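Local atomic coordinates of TBC1 domain family member 22A (Homo sapiens, PDB entry 2QFZ), a protein that may act as a GTPase-activating protein for Rab family GTPases, represented here by its all-helical Rab-GAP TBC domain. Residues R25-F29 and L46-P52; L43-S47 and T59-L63; R56-W60 and I264-D268. All blocks are in the same frame, centred on the assembly; numbering follows the deposited sequence.

Contact 1: R25-F29 and L46-P52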
# COMPACT_ATOMS: atom_id res chain seq x y z
N ARG A 25 -6.00 -17.34 -17.58
CA ARG A 25 -5.11 -16.36 -16.97
C ARG A 25 -4.66 -16.98 -15.63
O ARG A 25 -3.51 -16.96 -15.31
CB ARG A 25 -5.84 -15.02 -16.71
CG ARG A 25 -4.94 -13.95 -16.02
CD ARG A 25 -5.63 -12.55 -15.77
NE ARG A 25 -4.66 -11.59 -15.20
CZ ARG A 25 -3.62 -11.09 -15.89
NH1 ARG A 25 -3.43 -11.41 -17.18
NH2 ARG A 25 -2.80 -10.25 -15.33
N LEU A 26 -5.62 -17.52 -14.87
CA LEU A 26 -5.34 -18.22 -13.60
C LEU A 26 -4.40 -19.43 -13.79
O LEU A 26 -3.41 -19.59 -13.05
CB LEU A 26 -6.67 -18.65 -12.95
CG LEU A 26 -6.59 -19.30 -11.57
CD1 LEU A 26 -5.90 -18.33 -10.53
CD2 LEU A 26 -7.98 -19.76 -11.09
N ASP A 27 -4.71 -20.27 -14.79
CA ASP A 27 -3.81 -21.37 -15.20
C ASP A 27 -2.40 -20.90 -15.59
O ASP A 27 -1.46 -21.61 -15.39
CB ASP A 27 -4.44 -22.17 -16.36
N LYS A 28 -2.25 -19.70 -16.13
CA LYS A 28 -0.91 -19.16 -16.44
C LYS A 28 -0.13 -18.77 -15.17
O LYS A 28 1.04 -19.11 -15.03
CB LYS A 28 -1.03 -17.95 -17.39
CG LYS A 28 -0.12 -17.99 -18.61
CD LYS A 28 -0.88 -17.70 -19.91
CE LYS A 28 -1.52 -16.30 -19.94
NZ LYS A 28 -2.67 -16.25 -20.88
N PHE A 29 -0.78 -18.06 -14.25
CA PHE A 29 -0.20 -17.76 -12.93
C PHE A 29 0.23 -19.03 -12.20
O PHE A 29 1.37 -19.15 -11.75
CB PHE A 29 -1.22 -17.00 -12.05
CG PHE A 29 -1.24 -15.56 -12.30
CD1 PHE A 29 -0.36 -14.70 -11.64
CD2 PHE A 29 -2.09 -15.03 -13.25
CE1 PHE A 29 -0.37 -13.35 -11.89
CE2 PHE A 29 -2.08 -13.66 -13.52
CZ PHE A 29 -1.25 -12.83 -12.84
N LEU A 46 2.86 -10.33 -16.01
CA LEU A 46 1.46 -10.79 -15.91
C LEU A 46 0.72 -10.04 -14.79
O LEU A 46 -0.43 -9.72 -14.92
CB LEU A 46 1.36 -12.28 -15.66
CG LEU A 46 1.45 -13.24 -16.84
CD1 LEU A 46 0.96 -14.60 -16.39
CD2 LEU A 46 0.66 -12.77 -18.03
N SER A 47 1.40 -9.81 -13.68
CA SER A 47 0.78 -9.20 -12.48
C SER A 47 0.38 -7.72 -12.68
O SER A 47 -0.49 -7.17 -11.96
CB SER A 47 1.77 -9.34 -11.32
OG SER A 47 1.96 -10.72 -10.98
N TRP A 48 1.00 -7.07 -13.68
CA TRP A 48 0.81 -5.64 -13.94
C TRP A 48 -0.65 -5.39 -14.18
O TRP A 48 -1.18 -4.42 -13.70
CB TRP A 48 1.66 -5.16 -15.12
CG TRP A 48 1.89 -3.64 -15.17
CD1 TRP A 48 3.01 -2.97 -14.77
CD2 TRP A 48 0.98 -2.65 -15.64
NE1 TRP A 48 2.85 -1.64 -14.95
CE2 TRP A 48 1.61 -1.40 -15.49
CE3 TRP A 48 -0.32 -2.69 -16.15
CZ2 TRP A 48 0.99 -0.20 -15.85
CZ3 TRP A 48 -0.94 -1.45 -16.52
CH2 TRP A 48 -0.28 -0.24 -16.34
N SER A 49 -1.30 -6.30 -14.89
CA SER A 49 -2.67 -6.16 -15.28
C SER A 49 -3.62 -6.70 -14.24
O SER A 49 -4.81 -6.83 -14.50
CB SER A 49 -2.87 -6.81 -16.66
OG SER A 49 -1.94 -6.28 -17.64
N GLY A 50 -3.11 -6.98 -13.03
CA GLY A 50 -3.93 -7.45 -11.90
C GLY A 50 -3.73 -8.95 -11.68
O GLY A 50 -3.51 -9.67 -12.63
N ILE A 51 -3.83 -9.41 -10.44
CA ILE A 51 -3.56 -10.83 -10.10
C ILE A 51 -4.84 -11.47 -9.65
O ILE A 51 -5.48 -10.94 -8.75
CB ILE A 51 -2.54 -10.93 -8.94
CG1 ILE A 51 -1.28 -10.14 -9.28
CG2 ILE A 51 -2.19 -12.40 -8.57
CD1 ILE A 51 -0.35 -9.88 -8.11
N PRO A 52 -5.22 -12.64 -10.24
CA PRO A 52 -6.40 -13.32 -9.76
C PRO A 52 -6.30 -13.66 -8.29
O PRO A 52 -5.25 -14.13 -7.83
CB PRO A 52 -6.42 -14.62 -10.58
CG PRO A 52 -5.62 -14.38 -11.71
CD PRO A 52 -4.57 -13.38 -11.32
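Gly50 O takes two bonds from the Arg25 guanidinium: a nearly straight one from NH2 at 2.9 Å, with an N-H...O angle of 168°, and a weak one from NE. The NH2 donor lies in the carbonyl plane, and the oxygen lies almost in the guanidinium plane. Arg25 reaches this point fully stretched, CG anti to the backbone N (chi1 179°) and the chain extended to NE. NH2 also comes up to Leu46 O, but at 2.5 Å and with a strongly bent N-H the bond is doubtful. Gly50 ends a type I turn that starts at Ser47, closed by Gly50 N to Ser47 O at 2.8 Å.

Phe29 CE2 lies over one face of the Arg25 guanidinium, and the ring is itself sandwiched. Pro52 CD sits over one ring face as a CH-pi contact, 3.7 Å from the centroid; Leu46 CD1 lies over the opposite face, nearer the edge atoms than the centre. Ile51 CG2 reaches Phe29 CE1 at 3.9 Å. Helix 25-34 thus docks on the end of helix 40-47 and the loop after it through one charged group bound to the Gly50 carbonyl and one ring between aliphatic groups; that in-plane carbonyl would help to stabilise the positive charge.

Contact 2: L43-S47 and T59-L63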
# COMPACT_ATOMS: atom_id res chain seq x y z
N LEU A 43 6.34 -13.29 -14.31
CA LEU A 43 5.29 -13.08 -13.28
C LEU A 43 4.90 -11.59 -13.13
O LEU A 43 3.70 -11.29 -13.06
CB LEU A 43 5.76 -13.62 -11.93
CG LEU A 43 4.75 -13.73 -10.79
CD1 LEU A 43 3.67 -14.75 -11.12
CD2 LEU A 43 5.48 -14.06 -9.45
N ARG A 44 5.91 -10.71 -13.06
CA ARG A 44 5.73 -9.23 -13.03
C ARG A 44 4.95 -8.70 -14.20
O ARG A 44 4.04 -7.90 -14.01
CB ARG A 44 7.05 -8.48 -13.01
CG ARG A 44 7.74 -8.54 -11.72
CD ARG A 44 8.98 -7.71 -11.70
NE ARG A 44 9.82 -8.16 -10.61
CZ ARG A 44 10.87 -8.96 -10.73
NH1 ARG A 44 11.26 -9.38 -11.94
NH2 ARG A 44 11.55 -9.32 -9.65
N ARG A 45 5.33 -9.12 -15.42
CA ARG A 45 4.61 -8.72 -16.63
C ARG A 45 3.14 -9.17 -16.60
O ARG A 45 2.26 -8.47 -17.11
CB ARG A 45 5.33 -9.23 -17.88
CG ARG A 45 4.52 -9.14 -19.15
N LEU A 46 2.86 -10.33 -16.01
CA LEU A 46 1.46 -10.79 -15.91
C LEU A 46 0.72 -10.04 -14.79
O LEU A 46 -0.43 -9.72 -14.92
CB LEU A 46 1.36 -12.28 -15.66
CG LEU A 46 1.45 -13.24 -16.84
CD1 LEU A 46 0.96 -14.60 -16.39
CD2 LEU A 46 0.66 -12.77 -18.03
N SER A 47 1.40 -9.81 -13.68
CA SER A 47 0.78 -9.20 -12.48
C SER A 47 0.38 -7.72 -12.68
O SER A 47 -0.49 -7.17 -11.96
CB SER A 47 1.77 -9.34 -11.32
OG SER A 47 1.96 -10.72 -10.98
N THR A 59 1.73 -14.86 -5.07
CA THR A 59 2.31 -13.90 -6.02
C THR A 59 2.94 -12.68 -5.29
O THR A 59 4.10 -12.37 -5.51
CB THR A 59 1.32 -13.47 -7.10
OG1 THR A 59 0.82 -14.62 -7.79
CG2 THR A 59 1.97 -12.54 -8.15
N TRP A 60 2.18 -12.03 -4.40
CA TRP A 60 2.75 -10.93 -3.59
C TRP A 60 4.00 -11.33 -2.81
O TRP A 60 5.01 -10.58 -2.74
CB TRP A 60 1.69 -10.39 -2.62
CG TRP A 60 0.70 -9.46 -3.22
CD1 TRP A 60 0.34 -9.37 -4.52
CD2 TRP A 60 -0.09 -8.48 -2.52
NE1 TRP A 60 -0.59 -8.37 -4.70
CE2 TRP A 60 -0.88 -7.81 -3.49
CE3 TRP A 60 -0.14 -8.04 -1.20
CZ2 TRP A 60 -1.73 -6.75 -3.16
CZ3 TRP A 60 -1.00 -6.99 -0.87
CH2 TRP A 60 -1.80 -6.37 -1.85
N LYS A 61 3.95 -12.50 -2.20
CA LYS A 61 5.13 -13.03 -1.52
C LYS A 61 6.34 -13.22 -2.41
O LYS A 61 7.47 -12.93 -1.99
CB LYS A 61 4.82 -14.31 -0.77
CG LYS A 61 3.92 -14.07 0.42
CD LYS A 61 3.56 -15.38 1.14
CE LYS A 61 2.23 -15.22 1.83
NZ LYS A 61 1.98 -16.36 2.75
N LEU A 62 6.14 -13.69 -3.64
CA LEU A 62 7.27 -13.84 -4.55
C LEU A 62 7.79 -12.51 -5.12
O LEU A 62 9.03 -12.31 -5.20
CB LEU A 62 6.96 -14.79 -5.70
CG LEU A 62 6.82 -16.24 -5.27
CD1 LEU A 62 6.11 -17.05 -6.37
CD2 LEU A 62 8.21 -16.85 -4.86
N LEU A 63 6.88 -11.63 -5.51
CA LEU A 63 7.23 -10.36 -6.13
C LEU A 63 7.90 -9.41 -5.15
O LEU A 63 8.75 -8.65 -5.53
CB LEU A 63 5.99 -9.70 -6.77
CG LEU A 63 5.43 -10.27 -8.06
CD1 LEU A 63 4.15 -9.53 -8.48
CD2 LEU A 63 6.46 -10.20 -9.14
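Leu63 CD2 approaches the Arg44 guanidinium obliquely and stops 4.2 Å from NE. Its real contact is lower on the chain: CD2 presses against Arg44 CG at 3.3 Å, a tight approach, while the two side chains lie alongside, pointing opposite ways. The Arg44 chain is extended from CG to NE, which carries the charged end past the leucine and leaves the aliphatic stem to do the touching.

Leu63 works as a fork. With CG anti to the carbonyl carbon (chi1 -74°), its two methyls straddle one turn of helix 40-47: CD2 also meets Leu43 CD2 at 4.0 Å, and CD1 lies 3.5 Å from Ser47 OG. Leu43 CD2 touches Leu62 CB as well, and its CG leans on Thr59 CG2 at 4.0 Å.

The two segments belong to consecutive helices of an all-alpha TBC domain, 40-47 and 56-63, joined by a short connection; the axes of segments 43-47 and 59-63 come within 11.2 Å and run at 130° to one another, between perpendicular and antiparallel. The seam is largely apolar, and both hydroxyls in it have backbone partners on their own side. Ser47 OG donates to Leu43 O at 2.8 Å, from 45° above the carbonyl plane, and that oxygen also accepts Ser47 N. Thr59 OG1 is likewise turned to Val55 O, which leaves CG2 facing Ser47 and Leu43. Helix 25-34 covers one flank, Leu33 resting on Leu43 and Leu62, and Phe29 on Ser47.

Contact 3: R56-W60 and I264-D268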
# COMPACT_ATOMS: atom_id res chain seq x y z
N ARG A 56 -3.11 -14.55 -5.44
CA ARG A 56 -2.57 -13.26 -5.03
C ARG A 56 -1.63 -13.37 -3.82
O ARG A 56 -0.54 -12.85 -3.88
CB ARG A 56 -3.65 -12.17 -4.84
CG ARG A 56 -3.11 -10.83 -4.50
CD ARG A 56 -4.24 -9.80 -4.24
NE ARG A 56 -4.69 -9.12 -5.45
CZ ARG A 56 -5.96 -8.97 -5.83
NH1 ARG A 56 -6.95 -9.51 -5.15
NH2 ARG A 56 -6.22 -8.30 -6.94
N PRO A 57 -2.02 -14.09 -2.75
CA PRO A 57 -1.10 -14.22 -1.64
C PRO A 57 0.30 -14.73 -2.01
O PRO A 57 1.29 -14.11 -1.60
CB PRO A 57 -1.83 -15.21 -0.70
CG PRO A 57 -3.31 -14.94 -1.04
CD PRO A 57 -3.27 -14.83 -2.51
N MET A 58 0.42 -15.84 -2.72
CA MET A 58 1.78 -16.33 -3.08
C MET A 58 2.49 -15.41 -4.10
O MET A 58 3.71 -15.27 -4.08
CB MET A 58 1.70 -17.76 -3.62
CG MET A 58 3.03 -18.42 -4.02
SD MET A 58 4.37 -18.41 -2.78
CE MET A 58 3.61 -19.38 -1.45
N THR A 59 1.73 -14.86 -5.07
CA THR A 59 2.31 -13.90 -6.02
C THR A 59 2.94 -12.68 -5.29
O THR A 59 4.10 -12.37 -5.51
CB THR A 59 1.32 -13.47 -7.10
OG1 THR A 59 0.82 -14.62 -7.79
CG2 THR A 59 1.97 -12.54 -8.15
N TRP A 60 2.18 -12.03 -4.40
CA TRP A 60 2.75 -10.93 -3.59
C TRP A 60 4.00 -11.33 -2.81
O TRP A 60 5.01 -10.58 -2.74
CB TRP A 60 1.69 -10.39 -2.62
CG TRP A 60 0.70 -9.46 -3.22
CD1 TRP A 60 0.34 -9.37 -4.52
CD2 TRP A 60 -0.09 -8.48 -2.52
NE1 TRP A 60 -0.59 -8.37 -4.70
CE2 TRP A 60 -0.88 -7.81 -3.49
CE3 TRP A 60 -0.14 -8.04 -1.20
CZ2 TRP A 60 -1.73 -6.75 -3.16
CZ3 TRP A 60 -1.00 -6.99 -0.87
CH2 TRP A 60 -1.80 -6.37 -1.85
N ILE A 264 -5.74 -2.76 -3.01
CA ILE A 264 -5.22 -4.12 -3.25
C ILE A 264 -4.89 -4.27 -4.73
O ILE A 264 -3.82 -4.70 -5.10
CB ILE A 264 -6.21 -5.23 -2.70
CG1 ILE A 264 -6.15 -5.22 -1.20
CG2 ILE A 264 -5.88 -6.62 -3.31
CD1 ILE A 264 -7.25 -6.03 -0.44
N ARG A 265 -5.80 -3.83 -5.61
CA ARG A 265 -5.54 -3.90 -7.02
C ARG A 265 -4.31 -3.06 -7.50
O ARG A 265 -3.43 -3.54 -8.26
CB ARG A 265 -6.82 -3.54 -7.78
CG ARG A 265 -6.69 -3.48 -9.26
CD ARG A 265 -6.09 -4.75 -9.91
NE ARG A 265 -5.85 -4.46 -11.30
CZ ARG A 265 -4.74 -3.96 -11.80
NH1 ARG A 265 -3.65 -3.76 -11.06
NH2 ARG A 265 -4.70 -3.69 -13.10
N LEU A 266 -4.29 -1.81 -7.07
CA LEU A 266 -3.20 -0.89 -7.24
C LEU A 266 -1.86 -1.52 -6.81
O LEU A 266 -0.85 -1.41 -7.55
CB LEU A 266 -3.49 0.36 -6.40
CG LEU A 266 -3.06 1.77 -6.84
CD1 LEU A 266 -3.72 2.23 -8.13
CD2 LEU A 266 -3.36 2.80 -5.67
N TRP A 267 -1.84 -2.22 -5.67
CA TRP A 267 -0.56 -2.80 -5.18
C TRP A 267 -0.08 -4.00 -6.01
O TRP A 267 1.11 -4.27 -5.99
CB TRP A 267 -0.56 -3.10 -3.67
CG TRP A 267 -0.56 -1.87 -2.79
CD1 TRP A 267 -0.84 -0.58 -3.15
CD2 TRP A 267 -0.30 -1.83 -1.39
NE1 TRP A 267 -0.75 0.25 -2.04
CE2 TRP A 267 -0.42 -0.50 -0.96
CE3 TRP A 267 0.08 -2.80 -0.45
CZ2 TRP A 267 -0.21 -0.13 0.36
CZ3 TRP A 267 0.28 -2.42 0.85
CH2 TRP A 267 0.12 -1.12 1.25
N ASP A 268 -0.99 -4.69 -6.76
CA ASP A 268 -0.60 -5.71 -7.76
C ASP A 268 0.42 -5.09 -8.73
O ASP A 268 1.51 -5.62 -8.99
CB ASP A 268 -1.77 -6.22 -8.59
CG ASP A 268 -2.73 -7.10 -7.84
OD1 ASP A 268 -2.50 -7.52 -6.69
OD2 ASP A 268 -3.80 -7.34 -8.44
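Arg56 and Asp268 form a side-on salt bridge in which NE bonds OD1 and NH2 bonds OD2, both at 3.0 Å. The guanidinium and carboxylate are nearly coplanar, 22° apart, and each oxygen offers its syn lone pair. A bend at chi3 (-88°) turns the arginine end into this pairing.

A hydrogen bond from an uncharged donor adds to the ionic pair. Trp60 NE1 donates at 2.9 Å to the anti lone pair of Asp268 OD1, with the oxygen near the indole plane and the carboxylate turned almost square to the ring. OD1 thus accepts from two side chains, and OD2 has a second donor in Ile51 N, an arrangement that probably favours the ionised acid.

Packing accompanies these bonds: Ile264 CG2 lies over one guanidinium face, 3.4 Å from Arg56 CZ, and Trp267 CB touches Trp60 CZ2 at 3.9 Å.

Arg56 and Trp60 are the two fixed residues of the RxxxW fingerprint of TBC domains, four apart and therefore on the same side of helix 56-63. Val160 of helix 150-162 touches Arg56, Trp60 and Ile264, while Arg265 and Leu266 of helix 260-270 pack on helix 319-335.

In the fold
Helix 56-63 takes part in both contact 2 and contact 3, and helix 40-47 is common to contacts 1 and 2, so the three form a chain leading inward. Contact 1, its centre about 19 Å from the centre of the chain, is partly buried and mixes a backbone carbonyl with ring packing. Contact 2 is buried and almost wholly aliphatic. Contact 3, the most central with its centre about 10 Å from that of the chain, is partly buried and holds the salt bridge, its acid buried; it joins parts of the sequence some 200 residues apart, whereas the other two are local. The loop of contact 1 connects them: Ile51 packs on Thr59 and Trp60, while its backbone N probably bonds the same carboxylate that Arg56 holds.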